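Local coordinates for CLIP-associating protein 2 (Mus musculus, PDB 3WOZ) that probably binds tubulin through its TOG domains and helps regulate microtubule dynamics, at residues A[44-55]-A[73-84]. Numbering follows the deposited sequence. Where two conformers were deposited one is given.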
ATOM      1  N   LEU A  44      -0.573  -7.018 -20.174  1.00 49.75           N
ATOM      2  CA  LEU A  44      -0.440  -6.787 -18.738  1.00 49.38           C
ATOM      3  C   LEU A  44      -0.073  -5.335 -18.445  1.00 49.06           C
ATOM      4  O   LEU A  44      -0.618  -4.729 -17.524  1.00 48.97           O
ATOM      5  CB  LEU A  44       0.600  -7.732 -18.120  1.00 49.36           C
ATOM      6  CG  LEU A  44       0.891  -7.543 -16.626  1.00 49.17           C
ATOM      7  CD1 LEU A  44      -0.245  -8.098 -15.781  1.00 49.38           C
ATOM      8  CD2 LEU A  44       2.211  -8.181 -16.228  1.00 49.74           C
ATOM      9  N   LYS A  45       0.851  -4.789 -19.233  1.00 48.78           N
ATOM     10  CA  LYS A  45       1.251  -3.390 -19.117  1.00 48.59           C
ATOM     11  C   LYS A  45       0.048  -2.461 -19.326  1.00 48.30           C
ATOM     12  O   LYS A  45      -0.164  -1.530 -18.550  1.00 48.31           O
ATOM     13  CB  LYS A  45       2.370  -3.066 -20.108  1.00 48.72           C
ATOM     14  CG  LYS A  45       2.920  -1.648 -20.005  1.00 49.39           C
ATOM     15  CD  LYS A  45       3.970  -1.391 -21.081  1.00 50.94           C
ATOM     16  CE  LYS A  45       4.483   0.044 -21.031  1.00 51.56           C
ATOM     17  NZ  LYS A  45       5.253   0.322 -19.783  1.00 52.19           N
ATOM     18  N   ARG A  46      -0.737  -2.735 -20.364  1.00 47.84           N
ATOM     19  CA  ARG A  46      -1.949  -1.970 -20.654  1.00 47.67           C
ATOM     20  C   ARG A  46      -2.990  -2.097 -19.532  1.00 47.13           C
ATOM     21  O   ARG A  46      -3.631  -1.109 -19.164  1.00 47.05           O
ATOM     22  CB  ARG A  46      -2.540  -2.386 -22.006  1.00 47.77           C
ATOM     23  CG  ARG A  46      -3.912  -1.790 -22.321  1.00 49.03           C
ATOM     24  CD  ARG A  46      -4.129  -1.676 -23.820  1.00 51.68           C
ATOM     25  NE  ARG A  46      -5.543  -1.717 -24.205  1.00 53.77           N
ATOM     26  CZ  ARG A  46      -6.379  -0.681 -24.155  1.00 54.81           C
ATOM     27  NH1 ARG A  46      -5.963   0.501 -23.712  1.00 56.38           N
ATOM     28  NH2 ARG A  46      -7.639  -0.832 -24.540  1.00 54.88           N
ATOM     29  N   LEU A  47      -3.142  -3.304 -18.990  1.00 46.39           N
ATOM     30  CA  LEU A  47      -4.077  -3.535 -17.890  1.00 45.63           C
ATOM     31  C   LEU A  47      -3.667  -2.773 -16.625  1.00 45.24           C
ATOM     32  O   LEU A  47      -4.520  -2.215 -15.930  1.00 45.10           O
ATOM     33  CB  LEU A  47      -4.246  -5.036 -17.607  1.00 45.65           C
ATOM     34  CG  LEU A  47      -5.127  -5.485 -16.429  1.00 45.08           C
ATOM     35  CD1 LEU A  47      -6.464  -4.744 -16.384  1.00 43.78           C
ATOM     36  CD2 LEU A  47      -5.354  -6.979 -16.491  1.00 44.80           C
ATOM     37  N   CYS A  48      -2.366  -2.750 -16.336  1.00 44.64           N
ATOM     38  CA  CYS A  48      -1.839  -1.976 -15.219  1.00 44.33           C
ATOM     39  C   CYS A  48      -2.121  -0.485 -15.377  1.00 44.33           C
ATOM     40  O   CYS A  48      -2.393   0.203 -14.396  1.00 44.08           O
ATOM     41  CB  CYS A  48      -0.344  -2.211 -15.050  1.00 44.08           C
ATOM     42  SG  CYS A  48       0.024  -3.824 -14.376  1.00 43.53           S
ATOM     43  N   GLU A  49      -2.063  -0.006 -16.617  1.00 44.26           N
ATOM     44  CA  GLU A  49      -2.347   1.394 -16.929  1.00 44.43           C
ATOM     45  C   GLU A  49      -3.832   1.713 -16.765  1.00 43.90           C
ATOM     46  O   GLU A  49      -4.191   2.785 -16.267  1.00 43.99           O
ATOM     47  CB  GLU A  49      -1.851   1.743 -18.336  1.00 44.44           C
ATOM     48  CG  GLU A  49      -0.323   1.763 -18.440  1.00 46.43           C
ATOM     49  CD  GLU A  49       0.193   1.776 -19.871  1.00 48.80           C
ATOM     50  OE1 GLU A  49      -0.629   1.752 -20.818  1.00 50.93           O
ATOM     51  OE2 GLU A  49       1.429   1.807 -20.046  1.00 49.39           O
ATOM     52  N   ILE A  50      -4.681   0.773 -17.176  1.00 43.30           N
ATOM     53  CA  ILE A  50      -6.125   0.857 -16.966  1.00 42.89           C
ATOM     54  C   ILE A  50      -6.478   0.846 -15.472  1.00 42.53           C
ATOM     55  O   ILE A  50      -7.309   1.634 -15.020  1.00 42.30           O
ATOM     56  CB  ILE A  50      -6.866  -0.292 -17.692  1.00 43.00           C
ATOM     57  CG1 ILE A  50      -6.819  -0.074 -19.212  1.00 43.49           C
ATOM     58  CG2 ILE A  50      -8.319  -0.408 -17.207  1.00 42.44           C
ATOM     59  CD1 ILE A  50      -7.185  -1.309 -20.039  1.00 43.64           C
ATOM     60  N   PHE A  51      -5.831  -0.040 -14.718  1.00 42.03           N
ATOM     61  CA  PHE A  51      -6.094  -0.174 -13.289  1.00 41.48           C
ATOM     62  C   PHE A  51      -5.633   1.046 -12.493  1.00 41.59           C
ATOM     63  O   PHE A  51      -6.285   1.434 -11.524  1.00 41.26           O
ATOM     64  CB  PHE A  51      -5.462  -1.456 -12.731  1.00 41.14           C
ATOM     65  CG  PHE A  51      -6.332  -2.682 -12.860  1.00 40.55           C
ATOM     66  CD1 PHE A  51      -7.623  -2.601 -13.377  1.00 40.10           C
ATOM     67  CD2 PHE A  51      -5.868  -3.918 -12.418  1.00 40.77           C
ATOM     68  CE1 PHE A  51      -8.426  -3.735 -13.471  1.00 39.45           C
ATOM     69  CE2 PHE A  51      -6.666  -5.050 -12.507  1.00 40.63           C
ATOM     70  CZ  PHE A  51      -7.949  -4.956 -13.034  1.00 39.86           C
ATOM     71  N   THR A  52      -4.509   1.633 -12.910  1.00 41.60           N
ATOM     72  CA  THR A  52      -3.996   2.869 -12.325  1.00 41.92           C
ATOM     73  C   THR A  52      -5.057   3.970 -12.373  1.00 42.28           C
ATOM     74  O   THR A  52      -5.294   4.653 -11.375  1.00 42.36           O
ATOM     75  CB  THR A  52      -2.703   3.338 -13.040  1.00 42.10           C
ATOM     76  OG1 THR A  52      -1.694   2.331 -12.910  1.00 41.66           O
ATOM     77  CG2 THR A  52      -2.176   4.650 -12.443  1.00 41.73           C
ATOM     78  N   ARG A  53      -5.700   4.114 -13.533  1.00 42.69           N
ATOM     79  CA  ARG A  53      -6.769   5.095 -13.723  0.50 42.83           C
ATOM     80  C   ARG A  53      -8.046   4.689 -12.987  1.00 42.88           C
ATOM     81  O   ARG A  53      -8.786   5.545 -12.491  1.00 42.70           O
ATOM     82  CB  ARG A  53      -7.060   5.295 -15.213  0.50 42.95           C
ATOM     83  CG  ARG A  53      -5.902   5.898 -16.002  0.50 43.42           C
ATOM     84  CD  ARG A  53      -6.374   6.439 -17.344  0.50 43.91           C
ATOM     85  NE  ARG A  53      -7.113   5.437 -18.107  0.50 43.68           N
ATOM     86  CZ  ARG A  53      -6.551   4.559 -18.931  0.50 43.67           C
ATOM     87  NH1 ARG A  53      -5.235   4.551 -19.101  0.50 43.85           N
ATOM     88  NH2 ARG A  53      -7.305   3.687 -19.582  0.50 43.57           N
HETATM   89  N   MSE A  54      -8.292   3.380 -12.910  1.00 42.76           N
HETATM   90  CA  MSE A  54      -9.468   2.838 -12.227  1.00 42.91           C
HETATM   91  C   MSE A  54      -9.511   3.181 -10.734  1.00 42.45           C
HETATM   92  O   MSE A  54     -10.577   3.187 -10.124  1.00 42.08           O
HETATM   93  CB  MSE A  54      -9.569   1.325 -12.432  1.00 43.32           C
HETATM   94  CG  MSE A  54     -10.988   0.846 -12.701  1.00 45.58           C
HETATM   95 SE   MSE A  54     -11.069  -0.845 -13.670  1.00 51.97          SE
HETATM   96  CE  MSE A  54     -12.473  -0.414 -14.963  1.00 49.49           C
ATOM     97  N   PHE A  55      -8.351   3.464 -10.148  1.00 42.28           N
ATOM     98  CA  PHE A  55      -8.295   3.915  -8.762  1.00 42.14           C
ATOM     99  C   PHE A  55      -9.083   5.207  -8.555  1.00 42.56           C
ATOM    100  O   PHE A  55      -9.554   5.476  -7.452  1.00 42.73           O
ATOM    101  CB  PHE A  55      -6.846   4.083  -8.295  1.00 42.04           C
ATOM    102  CG  PHE A  55      -6.215   2.806  -7.822  1.00 40.50           C
ATOM    103  CD1 PHE A  55      -6.641   2.201  -6.647  1.00 39.12           C
ATOM    104  CD2 PHE A  55      -5.193   2.208  -8.553  1.00 40.07           C
ATOM    105  CE1 PHE A  55      -6.067   1.010  -6.205  1.00 38.41           C
ATOM    106  CE2 PHE A  55      -4.605   1.016  -8.112  1.00 39.06           C
ATOM    107  CZ  PHE A  55      -5.044   0.423  -6.932  1.00 38.12           C
ATOM    108  N   PHE A  73      -6.301 -10.619  -9.713  1.00 41.76           N
ATOM    109  CA  PHE A  73      -5.255 -10.077 -10.576  1.00 41.69           C
ATOM    110  C   PHE A  73      -3.898 -10.174  -9.902  1.00 41.78           C
ATOM    111  O   PHE A  73      -2.941 -10.663 -10.503  1.00 41.76           O
ATOM    112  CB  PHE A  73      -5.580  -8.628 -10.949  1.00 41.65           C
ATOM    113  CG  PHE A  73      -4.512  -7.941 -11.754  1.00 41.37           C
ATOM    114  CD1 PHE A  73      -3.799  -6.876 -11.215  1.00 41.04           C
ATOM    115  CD2 PHE A  73      -4.229  -8.346 -13.056  1.00 41.24           C
ATOM    116  CE1 PHE A  73      -2.826  -6.223 -11.957  1.00 40.39           C
ATOM    117  CE2 PHE A  73      -3.251  -7.704 -13.801  1.00 40.83           C
ATOM    118  CZ  PHE A  73      -2.556  -6.635 -13.254  1.00 40.54           C
ATOM    119  N   ILE A  74      -3.827  -9.722  -8.650  1.00 41.76           N
ATOM    120  CA  ILE A  74      -2.607  -9.820  -7.863  1.00 41.91           C
ATOM    121  C   ILE A  74      -2.185 -11.284  -7.676  1.00 42.46           C
ATOM    122  O   ILE A  74      -1.022 -11.624  -7.880  1.00 42.29           O
ATOM    123  CB  ILE A  74      -2.741  -9.112  -6.490  1.00 41.68           C
ATOM    124  CG1 ILE A  74      -2.941  -7.602  -6.676  1.00 41.50           C
ATOM    125  CG2 ILE A  74      -1.515  -9.377  -5.628  1.00 41.28           C
ATOM    126  CD1 ILE A  74      -3.588  -6.910  -5.487  1.00 39.83           C
ATOM    127  N   GLN A  75      -3.132 -12.142  -7.300  1.00 42.91           N
ATOM    128  CA  GLN A  75      -2.827 -13.555  -7.051  1.00 43.88           C
ATOM    129  C   GLN A  75      -2.291 -14.291  -8.283  1.00 44.27           C
ATOM    130  O   GLN A  75      -1.407 -15.129  -8.166  1.00 44.72           O
ATOM    131  CB  GLN A  75      -4.034 -14.280  -6.453  1.00 43.67           C
ATOM    132  CG  GLN A  75      -4.239 -13.966  -4.978  1.00 44.20           C
ATOM    133  CD  GLN A  75      -5.586 -14.414  -4.446  1.00 44.68           C
ATOM    134  OE1 GLN A  75      -6.488 -14.767  -5.209  1.00 46.05           O
ATOM    135  NE2 GLN A  75      -5.731 -14.398  -3.128  1.00 43.45           N
ATOM    136  N   VAL A  76      -2.807 -13.950  -9.460  1.00 44.72           N
ATOM    137  CA  VAL A  76      -2.394 -14.601 -10.702  1.00 45.06           C
ATOM    138  C   VAL A  76      -1.064 -14.056 -11.244  1.00 45.32           C
ATOM    139  O   VAL A  76      -0.229 -14.823 -11.717  1.00 45.43           O
ATOM    140  CB  VAL A  76      -3.528 -14.538 -11.770  1.00 45.15           C
ATOM    141  CG1 VAL A  76      -3.011 -14.846 -13.183  1.00 45.26           C
ATOM    142  CG2 VAL A  76      -4.663 -15.487 -11.388  1.00 44.82           C
ATOM    143  N   HIS A  77      -0.855 -12.744 -11.137  1.00 45.61           N
ATOM    144  CA  HIS A  77       0.263 -12.081 -11.810  1.00 45.89           C
ATOM    145  C   HIS A  77       1.340 -11.477 -10.905  1.00 46.11           C
ATOM    146  O   HIS A  77       2.223 -10.772 -11.399  1.00 46.22           O
ATOM    147  CB  HIS A  77      -0.259 -11.002 -12.770  1.00 45.98           C
ATOM    148  CG  HIS A  77      -1.031 -11.546 -13.931  1.00 46.50           C
ATOM    149  ND1 HIS A  77      -2.394 -11.386 -14.058  1.00 46.53           N
ATOM    150  CD2 HIS A  77      -0.631 -12.252 -15.014  1.00 46.82           C
ATOM    151  CE1 HIS A  77      -2.801 -11.968 -15.172  1.00 46.61           C
ATOM    152  NE2 HIS A  77      -1.753 -12.505 -15.768  1.00 48.25           N
ATOM    153  N   LYS A  78       1.286 -11.760  -9.603  1.00 46.16           N
ATOM    154  CA  LYS A  78       2.244 -11.187  -8.640  1.00 46.52           C
ATOM    155  C   LYS A  78       3.725 -11.239  -9.065  1.00 46.72           C
ATOM    156  O   LYS A  78       4.476 -10.296  -8.806  1.00 46.49           O
ATOM    157  CB  LYS A  78       2.062 -11.793  -7.239  1.00 46.42           C
ATOM    158  CG  LYS A  78       2.089 -13.324  -7.175  1.00 47.05           C
ATOM    159  CD  LYS A  78       1.830 -13.804  -5.751  1.00 47.99           C
ATOM    160  CE  LYS A  78       1.745 -15.325  -5.659  1.00 49.04           C
ATOM    161  NZ  LYS A  78       3.090 -15.961  -5.647  1.00 50.61           N
ATOM    162  N   ASP A  79       4.134 -12.331  -9.715  1.00 47.20           N
ATOM    163  CA  ASP A  79       5.521 -12.505 -10.171  1.00 47.63           C
ATOM    164  C   ASP A  79       5.940 -11.443 -11.182  1.00 47.68           C
ATOM    165  O   ASP A  79       7.115 -11.084 -11.263  1.00 47.92           O
ATOM    166  CB  ASP A  79       5.728 -13.892 -10.786  1.00 47.63           C
ATOM    167  CG  ASP A  79       5.579 -15.022  -9.776  1.00 48.54           C
ATOM    168  OD1 ASP A  79       5.725 -14.787  -8.555  1.00 48.84           O
ATOM    169  OD2 ASP A  79       5.323 -16.163 -10.214  1.00 49.92           O
ATOM    170  N   ASP A  80       4.968 -10.942 -11.941  1.00 47.86           N
ATOM    171  CA  ASP A  80       5.225 -10.012 -13.034  1.00 47.95           C
ATOM    172  C   ASP A  80       4.778  -8.575 -12.736  1.00 47.70           C
ATOM    173  O   ASP A  80       4.704  -7.748 -13.643  1.00 47.64           O
ATOM    174  CB  ASP A  80       4.551 -10.527 -14.310  1.00 48.11           C
ATOM    175  CG  ASP A  80       5.094 -11.875 -14.752  1.00 49.45           C
ATOM    176  OD1 ASP A  80       6.263 -11.941 -15.201  1.00 50.27           O
ATOM    177  OD2 ASP A  80       4.347 -12.874 -14.654  1.00 50.65           O
ATOM    178  N   LEU A  81       4.508  -8.280 -11.464  1.00 47.47           N
ATOM    179  CA  LEU A  81       3.919  -6.996 -11.066  1.00 47.19           C
ATOM    180  C   LEU A  81       4.810  -6.122 -10.183  1.00 47.01           C
ATOM    181  O   LEU A  81       4.344  -5.130  -9.614  1.00 46.99           O
ATOM    182  CB  LEU A  81       2.569  -7.226 -10.366  1.00 47.04           C
ATOM    183  CG  LEU A  81       1.370  -7.616 -11.232  1.00 47.09           C
ATOM    184  CD1 LEU A  81       0.206  -8.070 -10.362  1.00 47.12           C
ATOM    185  CD2 LEU A  81       0.946  -6.468 -12.144  1.00 47.33           C
ATOM    186  N   GLN A  82       6.088  -6.472 -10.075  1.00 46.79           N
ATOM    187  CA  GLN A  82       6.999  -5.750  -9.181  1.00 46.74           C
ATOM    188  C   GLN A  82       7.210  -4.279  -9.557  1.00 46.31           C
ATOM    189  O   GLN A  82       7.369  -3.425  -8.677  1.00 46.28           O
ATOM    190  CB  GLN A  82       8.332  -6.492  -9.038  1.00 46.69           C
ATOM    191  CG  GLN A  82       8.234  -7.676  -8.074  1.00 47.99           C
ATOM    192  CD  GLN A  82       9.512  -8.495  -7.971  1.00 48.96           C
ATOM    193  OE1 GLN A  82      10.615  -8.000  -8.215  1.00 49.81           O
ATOM    194  NE2 GLN A  82       9.365  -9.758  -7.595  1.00 49.14           N
ATOM    195  N   ASP A  83       7.190  -3.991 -10.856  1.00 45.86           N
ATOM    196  CA  ASP A  83       7.356  -2.624 -11.347  1.00 45.60           C
ATOM    197  C   ASP A  83       6.086  -1.789 -11.184  1.00 45.07           C
ATOM    198  O   ASP A  83       6.139  -0.560 -11.246  1.00 45.43           O
ATOM    199  CB  ASP A  83       7.802  -2.624 -12.813  1.00 46.00           C
ATOM    200  CG  ASP A  83       9.188  -3.214 -13.005  1.00 46.76           C
ATOM    201  OD1 ASP A  83       9.377  -3.967 -13.979  1.00 48.57           O
ATOM    202  OD2 ASP A  83      10.091  -2.932 -12.187  1.00 48.62           O
ATOM    203  N   TRP A  84       4.954  -2.459 -10.973  1.00 44.10           N
ATOM    204  CA  TRP A  84       3.675  -1.786 -10.760  1.00 42.97           C
ATOM    205  C   TRP A  84       3.348  -1.666  -9.272  1.00 42.52           C
ATOM    206  O   TRP A  84       2.374  -1.004  -8.890  1.00 42.60           O
ATOM    207  CB  TRP A  84       2.549  -2.522 -11.504  1.00 42.88           C
ATOM    208  CG  TRP A  84       1.240  -1.766 -11.530  1.00 42.26           C
ATOM    209  CD1 TRP A  84       1.012  -0.542 -12.092  1.00 41.43           C
ATOM    210  CD2 TRP A  84      -0.011  -2.186 -10.964  1.00 41.04           C
ATOM    211  NE1 TRP A  84      -0.301  -0.174 -11.911  1.00 40.87           N
ATOM    212  CE2 TRP A  84      -0.950  -1.165 -11.223  1.00 40.86           C
ATOM    213  CE3 TRP A  84      -0.428  -3.330 -10.265  1.00 40.01           C
ATOM    214  CZ2 TRP A  84      -2.286  -1.249 -10.809  1.00 40.31           C
ATOM    215  CZ3 TRP A  84      -1.750  -3.413  -9.854  1.00 40.16           C
ATOM    216  CH2 TRP A  84      -2.665  -2.378 -10.130  1.00 40.48           C
TER
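Cys48 O, Thr52 and Trp84 meet at one polar point near the C-terminal part of helix 41-54. Thr52 OG1 donates to Cys48 O at 2.7 Å, and Thr52 N also bonds to that oxygen. The two donors reach it from opposite faces of the carbonyl plane. The indole nitrogen comes close to both oxygens: Trp84 NE1 lies 3.0 Å from Thr52 OG1, which sits at the edge of the indole, in its plane. Next to this point, Cys48 covers one face of Trp84. Its CB stands 3.7 Å from the centroid of the five-membered ring, almost on the ring normal, and SG lies over the same ring. Chi1 of -73° sets SG beside the backbone N, which brings it over the indole and to 3.6 Å from Leu81 CD2. The same sulfur meets the edge of Phe73, in the plane of that ring.

Phe73 is the knob of the contact, set among Leu44, Leu47, Cys48 and Phe51. Phe51 turns its edge to the Phe73 face in a T-shaped pair, with the planes at 87°. The closest atoms are Phe51 CE2 and Phe73 CD1, 3.6 Å apart. Leu47 CD2 comes obliquely to Phe73 CE2 at 3.5 Å. Leu44 splits its two methyls: CD1 reaches Phe73 and one face of His77, while CD2 packs 3.8 Å from Asp80 CB.

Segments 44-54 and 73-77 run roughly antiparallel, at 156°, within the HEAT-repeat array of this TOG domain. Leu29 of helix 19-34 touches Leu47 and Phe51. Apolar, aromatic and sulfur contacts join the end of helix 60-77 and the segment through Trp84 to helix 41-54. The bond to Cys48 O fixes the Thr52 hydroxyl, so the buried indole keeps its N-H edge beside two oxygens.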